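Local atomic coordinates of CYTH domain-containing protein (Pyrococcus horikoshii, PDB entry 2DC4), a protein that is of unknown function but, as a CYTH-domain protein, probably binds a triphosphate-containing substrate inside its antiparallel beta barrel. Residues Glu4-Arg8 / Asp153-Tyr159; Val117-Phe123 / Tyr159-Asn164. All blocks are in the same frame, centred on the assembly; numbering follows the deposited sequence.

Interaction 1 of 2, residues Glu4-Arg8 / Asp153-Tyr159; sequences EVKFR and DVEPKLY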
ATOM      1  N   GLU A   4      -2.884 -13.511  20.692  1.00 23.71           N
ATOM      2  CA  GLU A   4      -4.258 -13.948  20.537  1.00 25.52           C
ATOM      3  C   GLU A   4      -4.420 -15.457  20.482  1.00 23.43           C
ATOM      4  O   GLU A   4      -3.527 -16.176  20.039  1.00 26.14           O
ATOM      5  CB  GLU A   4      -4.846 -13.334  19.269  1.00 29.53           C
ATOM      6  CG  GLU A   4      -3.987 -13.531  18.034  1.00 35.51           C
ATOM      7  CD  GLU A   4      -4.664 -13.039  16.770  1.00 39.47           C
ATOM      8  OE1 GLU A   4      -5.200 -11.912  16.785  1.00 43.49           O
ATOM      9  OE2 GLU A   4      -4.651 -13.775  15.761  1.00 42.02           O
ATOM     10  N   VAL A   5      -5.569 -15.927  20.954  1.00 21.06           N
ATOM     11  CA  VAL A   5      -5.889 -17.344  20.932  1.00 19.39           C
ATOM     12  C   VAL A   5      -7.214 -17.476  20.193  1.00 18.75           C
ATOM     13  O   VAL A   5      -8.149 -16.711  20.433  1.00 17.32           O
ATOM     14  CB  VAL A   5      -6.035 -17.918  22.351  1.00 19.85           C
ATOM     15  CG1 VAL A   5      -6.313 -19.412  22.281  1.00 19.62           C
ATOM     16  CG2 VAL A   5      -4.758 -17.655  23.139  1.00 20.18           C
ATOM     17  N   LYS A   6      -7.279 -18.446  19.291  1.00 16.92           N
ATOM     18  CA  LYS A   6      -8.470 -18.684  18.484  1.00 18.46           C
ATOM     19  C   LYS A   6      -9.208 -19.914  18.996  1.00 18.27           C
ATOM     20  O   LYS A   6      -8.580 -20.909  19.358  1.00 18.75           O
ATOM     21  CB  LYS A   6      -8.064 -18.905  17.023  1.00 18.92           C
ATOM     22  CG  LYS A   6      -9.233 -19.068  16.056  1.00 21.99           C
ATOM     23  CD  LYS A   6      -8.749 -19.411  14.647  1.00 23.44           C
ATOM     24  CE  LYS A   6      -7.836 -18.333  14.089  1.00 28.64           C
ATOM     25  NZ  LYS A   6      -7.356 -18.682  12.720  1.00 33.05           N
ATOM     26  N   PHE A   7     -10.535 -19.841  19.013  1.00 16.81           N
ATOM     27  CA  PHE A   7     -11.367 -20.951  19.474  1.00 18.31           C
ATOM     28  C   PHE A   7     -12.457 -21.299  18.468  1.00 19.14           C
ATOM     29  O   PHE A   7     -13.050 -20.417  17.845  1.00 17.15           O
ATOM     30  CB  PHE A   7     -12.050 -20.611  20.806  1.00 16.32           C
ATOM     31  CG  PHE A   7     -11.098 -20.269  21.916  1.00 18.82           C
ATOM     32  CD1 PHE A   7     -10.564 -18.988  22.026  1.00 18.42           C
ATOM     33  CD2 PHE A   7     -10.743 -21.225  22.860  1.00 17.48           C
ATOM     34  CE1 PHE A   7      -9.692 -18.662  23.062  1.00 19.28           C
ATOM     35  CE2 PHE A   7      -9.871 -20.910  23.903  1.00 17.56           C
ATOM     36  CZ  PHE A   7      -9.345 -19.625  24.004  1.00 18.80           C
ATOM     37  N   ARG A   8     -12.727 -22.593  18.316  1.00 19.75           N
ATOM     38  CA  ARG A   8     -13.791 -23.033  17.420  1.00 22.94           C
ATOM     39  C   ARG A   8     -15.010 -22.934  18.330  1.00 22.01           C
ATOM     40  O   ARG A   8     -15.012 -23.484  19.434  1.00 25.44           O
ATOM     41  CB  ARG A   8     -13.546 -24.479  16.975  1.00 24.93           C
ATOM     42  CG  ARG A   8     -13.967 -24.781  15.551  1.00 29.41           C
ATOM     43  CD  ARG A   8     -13.184 -25.973  15.006  1.00 31.34           C
ATOM     44  NE  ARG A   8     -13.108 -25.936  13.551  1.00 33.77           N
ATOM     45  CZ  ARG A   8     -12.040 -26.302  12.855  1.00 34.05           C
ATOM     46  NH1 ARG A   8     -10.959 -26.735  13.480  1.00 39.16           N
ATOM     47  NH2 ARG A   8     -12.040 -26.217  11.536  1.00 36.97           N
ATOM     48  N   ASP A 153     -10.861 -26.524  22.887  1.00 20.36           N
ATOM     49  CA  ASP A 153     -11.605 -25.668  21.964  1.00 19.91           C
ATOM     50  C   ASP A 153     -10.695 -24.837  21.074  1.00 18.73           C
ATOM     51  O   ASP A 153     -11.155 -24.221  20.109  1.00 19.90           O
ATOM     52  CB  ASP A 153     -12.510 -24.711  22.746  1.00 20.58           C
ATOM     53  CG  ASP A 153     -13.566 -25.434  23.558  1.00 21.74           C
ATOM     54  OD1 ASP A 153     -13.773 -25.061  24.729  1.00 21.87           O
ATOM     55  OD2 ASP A 153     -14.199 -26.366  23.015  1.00 24.45           O
ATOM     56  N   VAL A 154      -9.413 -24.811  21.401  1.00 17.82           N
ATOM     57  CA  VAL A 154      -8.461 -24.012  20.636  1.00 18.68           C
ATOM     58  C   VAL A 154      -8.230 -24.516  19.216  1.00 21.06           C
ATOM     59  O   VAL A 154      -8.193 -25.725  18.968  1.00 21.55           O
ATOM     60  CB  VAL A 154      -7.102 -23.931  21.369  1.00 18.82           C
ATOM     61  CG1 VAL A 154      -6.076 -23.203  20.506  1.00 19.79           C
ATOM     62  CG2 VAL A 154      -7.273 -23.209  22.697  1.00 18.51           C
ATOM     63  N   GLU A 155      -8.095 -23.571  18.286  1.00 21.51           N
ATOM     64  CA  GLU A 155      -7.815 -23.880  16.888  1.00 23.35           C
ATOM     65  C   GLU A 155      -6.522 -23.150  16.533  1.00 24.58           C
ATOM     66  O   GLU A 155      -6.500 -21.925  16.415  1.00 24.45           O
ATOM     67  CB  GLU A 155      -8.949 -23.401  15.978  1.00 25.25           C
ATOM     68  CG  GLU A 155      -8.657 -23.624  14.496  1.00 27.92           C
ATOM     69  CD  GLU A 155      -8.135 -25.026  14.212  1.00 30.24           C
ATOM     70  OE1 GLU A 155      -8.882 -25.999  14.436  1.00 34.15           O
ATOM     71  OE2 GLU A 155      -6.976 -25.162  13.775  1.00 30.64           O
ATOM     72  N   PRO A 156      -5.422 -23.897  16.366  1.00 24.81           N
ATOM     73  CA  PRO A 156      -4.119 -23.313  16.033  1.00 26.08           C
ATOM     74  C   PRO A 156      -3.988 -22.805  14.596  1.00 25.59           C
ATOM     75  O   PRO A 156      -3.298 -21.819  14.339  1.00 26.85           O
ATOM     76  CB  PRO A 156      -3.138 -24.457  16.308  1.00 27.69           C
ATOM     77  CG  PRO A 156      -3.920 -25.435  17.153  1.00 29.34           C
ATOM     78  CD  PRO A 156      -5.297 -25.345  16.583  1.00 27.77           C
ATOM     79  N   LYS A 157      -4.649 -23.480  13.664  1.00 24.48           N
ATOM     80  CA  LYS A 157      -4.555 -23.106  12.258  1.00 23.81           C
ATOM     81  C   LYS A 157      -5.005 -21.690  11.924  1.00 22.22           C
ATOM     82  O   LYS A 157      -5.927 -21.150  12.534  1.00 21.30           O
ATOM     83  CB  LYS A 157      -5.341 -24.096  11.399  1.00 24.52           C
ATOM     84  CG  LYS A 157      -4.760 -25.504  11.370  1.00 27.81           C
ATOM     85  CD  LYS A 157      -5.557 -26.398  10.427  1.00 29.07           C
ATOM     86  CE  LYS A 157      -4.896 -27.755  10.253  1.00 30.99           C
ATOM     87  NZ  LYS A 157      -5.632 -28.606   9.272  1.00 33.10           N
ATOM     88  N   LEU A 158      -4.336 -21.098  10.940  1.00 21.33           N
ATOM     89  CA  LEU A 158      -4.666 -19.753  10.481  1.00 21.19           C
ATOM     90  C   LEU A 158      -5.889 -19.859   9.578  1.00 20.61           C
ATOM     91  O   LEU A 158      -6.160 -20.916   9.018  1.00 20.90           O
ATOM     92  CB  LEU A 158      -3.493 -19.177   9.688  1.00 22.59           C
ATOM     93  CG  LEU A 158      -2.142 -19.200  10.402  1.00 23.61           C
ATOM     94  CD1 LEU A 158      -1.044 -18.762   9.439  1.00 29.11           C
ATOM     95  CD2 LEU A 158      -2.195 -18.289  11.620  1.00 27.80           C
ATOM     96  N   TYR A 159      -6.624 -18.765   9.426  1.00 19.75           N
ATOM     97  CA  TYR A 159      -7.809 -18.778   8.585  1.00 20.37           C
ATOM     98  C   TYR A 159      -7.511 -19.177   7.148  1.00 20.20           C
ATOM     99  O   TYR A 159      -8.313 -19.858   6.516  1.00 20.25           O
ATOM    100  CB  TYR A 159      -8.496 -17.409   8.621  1.00 21.82           C
ATOM    101  CG  TYR A 159      -9.213 -17.153   9.924  1.00 21.13           C
ATOM    102  CD1 TYR A 159      -9.013 -15.971  10.637  1.00 22.90           C
ATOM    103  CD2 TYR A 159     -10.076 -18.109  10.461  1.00 23.29           C
ATOM    104  CE1 TYR A 159      -9.653 -15.754  11.866  1.00 22.92           C
ATOM    105  CE2 TYR A 159     -10.718 -17.901  11.676  1.00 22.65           C
ATOM    106  CZ  TYR A 159     -10.500 -16.725  12.374  1.00 21.99           C
ATOM    107  OH  TYR A 159     -11.115 -16.540  13.595  1.00 23.03           O
TER
HETATM  108  O   HOH W   1      -5.161 -20.234  18.442  1.00 21.52           O
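With CG anti to the backbone N (chi1 -176°) and a single bend at chi3 (-60°), the Lys6 side chain runs to the start of helix 159-162 and lays its ammonium over the ring of Tyr159. Lys6 is the lysine of the CYTH ExExK signature (Glu2, Glu4, Lys6) on strand 2-8 of the barrel, consistent with triphosphate binding; segment 153-158, which leads into helix 159-162, runs beside it. Lys6 NZ sits 3.4 Å from the Tyr159 ring centroid, 6° off the ring normal, a cation-pi contact, with CE adding a CH-pi contact. The same NZ donates to Lys157 O at 2.9 Å, in the carbonyl plane and on a lone pair, so the ammonium is held between a ring face and a carbonyl. Tyr159 OH is held by Asp125 and Asn115.

The backbones bridge once, Phe7 with Val154. Glu155 N donates to Lys6 O and Arg8 N to Asp153 O, while a water links Lys6 N to Glu155 O. Val154 CG2 touches both Val5 CG1 and Phe7 CE2. Arg8 NH1 and Glu155 OE1 form a salt bridge modelled implausibly short, so its geometry is doubtful. Glu155 OE2 takes the N-H of Lys157 at 2.9 Å through its anti lone pair.

Interaction 2 of 2, residues Val117-Phe123 / Tyr159-Asn164; sequences VEKAGDF and YIELIN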
ATOM      1  N   VAL A 117     -16.711 -17.450   9.302  1.00 17.08           N
ATOM      2  CA  VAL A 117     -15.820 -17.585   8.135  1.00 17.47           C
ATOM      3  C   VAL A 117     -16.381 -18.509   7.051  1.00 20.10           C
ATOM      4  O   VAL A 117     -16.639 -19.694   7.258  1.00 22.05           O
ATOM      5  CB  VAL A 117     -14.472 -18.144   8.594  1.00 18.72           C
ATOM      6  CG1 VAL A 117     -13.497 -18.124   7.417  1.00 20.06           C
ATOM      7  CG2 VAL A 117     -13.907 -17.314   9.723  1.00 17.07           C
ATOM      8  N   GLU A 118     -16.594 -17.913   5.850  1.00 19.49           N
ATOM      9  CA  GLU A 118     -17.049 -18.699   4.705  1.00 21.85           C
ATOM     10  C   GLU A 118     -16.126 -19.914   4.448  1.00 22.68           C
ATOM     11  O   GLU A 118     -14.903 -19.819   4.463  1.00 21.93           O
ATOM     12  CB  GLU A 118     -17.124 -17.774   3.467  1.00 22.47           C
ATOM     13  CG  GLU A 118     -18.346 -16.835   3.495  1.00 26.98           C
ATOM     14  CD  GLU A 118     -18.545 -16.145   2.151  1.00 31.24           C
ATOM     15  OE1 GLU A 118     -19.043 -15.023   2.139  1.00 33.49           O
ATOM     16  OE2 GLU A 118     -18.296 -16.765   1.113  1.00 33.11           O
ATOM     17  N   LYS A 119     -16.765 -21.106   4.295  1.00 23.06           N
ATOM     18  CA  LYS A 119     -16.022 -22.341   3.986  1.00 26.08           C
ATOM     19  C   LYS A 119     -15.065 -22.784   5.103  1.00 24.44           C
ATOM     20  O   LYS A 119     -14.144 -23.556   4.886  1.00 26.54           O
ATOM     21  CB  LYS A 119     -15.226 -22.117   2.696  1.00 27.75           C
ATOM     22  CG  LYS A 119     -16.130 -21.826   1.497  1.00 31.15           C
ATOM     23  CD  LYS A 119     -15.364 -21.642   0.191  1.00 33.61           C
ATOM     24  CE  LYS A 119     -16.289 -21.273  -0.969  1.00 35.05           C
ATOM     25  NZ  LYS A 119     -15.488 -21.036  -2.176  1.00 37.77           N
ATOM     26  N   ALA A 120     -15.292 -22.331   6.333  1.00 24.07           N
ATOM     27  CA  ALA A 120     -14.443 -22.748   7.446  1.00 22.95           C
ATOM     28  C   ALA A 120     -15.241 -22.993   8.723  1.00 22.64           C
ATOM     29  O   ALA A 120     -15.041 -24.003   9.396  1.00 25.56           O
ATOM     30  CB  ALA A 120     -13.356 -21.712   7.698  1.00 24.32           C
ATOM     31  N   GLY A 121     -16.143 -22.073   9.053  1.00 20.90           N
ATOM     32  CA  GLY A 121     -16.947 -22.225  10.254  1.00 21.12           C
ATOM     33  C   GLY A 121     -16.917 -20.993  11.140  1.00 21.66           C
ATOM     34  O   GLY A 121     -16.518 -19.918  10.693  1.00 19.98           O
ATOM     35  N   ASP A 122     -17.324 -21.146  12.397  1.00 20.85           N
ATOM     36  CA  ASP A 122     -17.342 -20.016  13.324  1.00 20.97           C
ATOM     37  C   ASP A 122     -16.205 -20.090  14.334  1.00 20.95           C
ATOM     38  O   ASP A 122     -15.965 -21.128  14.951  1.00 19.14           O
ATOM     39  CB  ASP A 122     -18.692 -19.947  14.040  1.00 22.74           C
ATOM     40  CG  ASP A 122     -19.854 -19.823  13.069  1.00 25.41           C
ATOM     41  OD1 ASP A 122     -19.747 -19.024  12.118  1.00 23.93           O
ATOM     42  OD2 ASP A 122     -20.875 -20.518  13.257  1.00 25.81           O
ATOM     43  N   PHE A 123     -15.508 -18.972  14.505  1.00 17.79           N
ATOM     44  CA  PHE A 123     -14.376 -18.921  15.415  1.00 17.45           C
ATOM     45  C   PHE A 123     -14.393 -17.647  16.229  1.00 18.60           C
ATOM     46  O   PHE A 123     -14.948 -16.633  15.806  1.00 19.83           O
ATOM     47  CB  PHE A 123     -13.058 -18.974  14.634  1.00 17.57           C
ATOM     48  CG  PHE A 123     -12.919 -20.180  13.750  1.00 17.37           C
ATOM     49  CD1 PHE A 123     -13.534 -20.224  12.504  1.00 17.57           C
ATOM     50  CD2 PHE A 123     -12.186 -21.280  14.177  1.00 19.62           C
ATOM     51  CE1 PHE A 123     -13.416 -21.352  11.695  1.00 17.86           C
ATOM     52  CE2 PHE A 123     -12.064 -22.409  13.379  1.00 17.58           C
ATOM     53  CZ  PHE A 123     -12.677 -22.448  12.139  1.00 16.56           C
ATOM     54  N   TYR A 159      -6.624 -18.765   9.426  1.00 19.75           N
ATOM     55  CA  TYR A 159      -7.809 -18.778   8.585  1.00 20.37           C
ATOM     56  C   TYR A 159      -7.511 -19.177   7.148  1.00 20.20           C
ATOM     57  O   TYR A 159      -8.313 -19.858   6.516  1.00 20.25           O
ATOM     58  CB  TYR A 159      -8.496 -17.409   8.621  1.00 21.82           C
ATOM     59  CG  TYR A 159      -9.213 -17.153   9.924  1.00 21.13           C
ATOM     60  CD1 TYR A 159      -9.013 -15.971  10.637  1.00 22.90           C
ATOM     61  CD2 TYR A 159     -10.076 -18.109  10.461  1.00 23.29           C
ATOM     62  CE1 TYR A 159      -9.653 -15.754  11.866  1.00 22.92           C
ATOM     63  CE2 TYR A 159     -10.718 -17.901  11.676  1.00 22.65           C
ATOM     64  CZ  TYR A 159     -10.500 -16.725  12.374  1.00 21.99           C
ATOM     65  OH  TYR A 159     -11.115 -16.540  13.595  1.00 23.03           O
ATOM     66  N   ILE A 160      -6.359 -18.763   6.631  1.00 20.09           N
ATOM     67  CA  ILE A 160      -6.010 -19.108   5.259  1.00 22.04           C
ATOM     68  C   ILE A 160      -5.767 -20.621   5.128  1.00 24.56           C
ATOM     69  O   ILE A 160      -5.900 -21.188   4.043  1.00 23.36           O
ATOM     70  CB  ILE A 160      -4.777 -18.276   4.774  1.00 21.54           C
ATOM     71  CG1 ILE A 160      -4.515 -18.532   3.285  1.00 21.36           C
ATOM     72  CG2 ILE A 160      -3.550 -18.606   5.617  1.00 21.35           C
ATOM     73  CD1 ILE A 160      -5.691 -18.183   2.376  1.00 22.82           C
ATOM     74  N   GLU A 161      -5.445 -21.279   6.241  1.00 24.66           N
ATOM     75  CA  GLU A 161      -5.225 -22.729   6.238  1.00 27.93           C
ATOM     76  C   GLU A 161      -6.537 -23.481   6.513  1.00 27.96           C
ATOM     77  O   GLU A 161      -6.667 -24.661   6.188  1.00 30.53           O
ATOM     78  CB  GLU A 161      -4.199 -23.128   7.309  1.00 28.34           C
ATOM     79  CG  GLU A 161      -2.851 -22.414   7.230  1.00 32.19           C
ATOM     80  CD  GLU A 161      -1.887 -22.839   8.335  1.00 34.75           C
ATOM     81  OE1 GLU A 161      -2.267 -22.794   9.531  1.00 31.59           O
ATOM     82  OE2 GLU A 161      -0.738 -23.213   8.007  1.00 37.56           O
ATOM     83  N   LEU A 162      -7.504 -22.794   7.113  1.00 27.27           N
ATOM     84  CA  LEU A 162      -8.789 -23.398   7.462  1.00 27.12           C
ATOM     85  C   LEU A 162      -9.840 -23.448   6.361  1.00 27.80           C
ATOM     86  O   LEU A 162     -10.673 -24.351   6.344  1.00 28.18           O
ATOM     87  CB  LEU A 162      -9.386 -22.682   8.678  1.00 25.50           C
ATOM     88  CG  LEU A 162      -8.648 -22.895  10.001  1.00 26.67           C
ATOM     89  CD1 LEU A 162      -9.021 -21.807  10.992  1.00 24.55           C
ATOM     90  CD2 LEU A 162      -8.981 -24.279  10.545  1.00 27.74           C
ATOM     91  N   ILE A 163      -9.814 -22.482   5.448  1.00 27.89           N
ATOM     92  CA  ILE A 163     -10.801 -22.456   4.379  1.00 28.36           C
ATOM     93  C   ILE A 163     -10.657 -23.658   3.450  1.00 30.73           C
ATOM     94  O   ILE A 163      -9.553 -24.014   3.032  1.00 30.91           O
ATOM     95  CB  ILE A 163     -10.706 -21.155   3.559  1.00 28.77           C
ATOM     96  CG1 ILE A 163      -9.292 -20.985   3.007  1.00 27.77           C
ATOM     97  CG2 ILE A 163     -11.093 -19.967   4.439  1.00 27.63           C
ATOM     98  CD1 ILE A 163      -9.147 -19.808   2.055  1.00 28.47           C
ATOM     99  N   ASN A 164     -11.787 -24.284   3.143  1.00 33.39           N
ATOM    100  CA  ASN A 164     -11.820 -25.458   2.284  1.00 35.82           C
ATOM    101  C   ASN A 164     -11.746 -25.073   0.812  1.00 37.89           C
ATOM    102  O   ASN A 164     -11.815 -23.861   0.516  1.00 40.03           O
ATOM    103  CB  ASN A 164     -13.102 -26.254   2.554  1.00 35.28           C
ATOM    104  CG  ASN A 164     -13.168 -27.544   1.758  1.00 36.20           C
ATOM    105  OD1 ASN A 164     -12.263 -28.375   1.827  1.00 37.88           O
ATOM    106  ND2 ASN A 164     -14.247 -27.722   1.002  1.00 34.71           N
TER
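Phe123 and Tyr159 make the aromatic part of this contact, an offset edge-to-face pair in which the edge of Tyr159 is turned toward the face of Phe123. The centroids are 5.6 Å apart and the planes stand at 74°, while the side chains run antiparallel alongside one another. Tyr159 CE2 lies 3.7 Å from Phe123 CD1. On the tyrosine side, Phe123 CB comes in at the ring edge, in plane, and reaches Tyr159 OH at 3.3 Å, that hydroxyl being engaged by Asp125.

The aliphatic contacts spread out from this pair. Leu162 reaches Phe123 from the helix side, with CD1 in an off-centre CH-pi contact 4.3 Å from the ring centroid. Val117 CG2 packs 3.8 Å from Tyr159 CE2. Ala120 CB rests against Leu162 CB and Ile163 CG2, and Ile163 CG2 also approaches Val117 CG1.

One backbone hydrogen bond joins the segments: Asn164 N donates to Lys119 O at 3.0 Å, tilted 24° from the carbonyl plane. Ile163 CA adds a longer CA-H...O contact to the same oxygen, which thus faces the chain just where it leaves the helix. Within 117-123, Ala120 and Gly121 both face Val117 in a classic beta bulge, and Val117 O accepts from the N-H of each.

The whole is a short C-terminal helix, 159-162, laid against the hairpin turn between strands 110-117 and 121-128. Strand 2-8 closes in beside it, with Lys6 and Arg8 touching both Phe123 and Leu162, while Val117 packs on Val98 and Lys100 of strand 94-107.

How the interactions relate
Both contacts join the C-terminal part of the chain to the barrel, and both are partly buried; they meet at Tyr159, which gives a ring face to interaction 1 and a ring edge to interaction 2. Strands 2-8 and 121-128 are neighbours in the sheet, so the two patches adjoin: Phe7 O packs on Phe123 CB at 3.5 Å, and Arg8 NH2 on Leu162 CD2. Interaction 1 is the more polar, with a strand-loop bridge, a water and charged groups running from buried to exposed. Interaction 2 is chiefly apolar around buried Val117, Phe123 and Tyr159, and ends in one backbone bond between exposed Lys119 and Asn164.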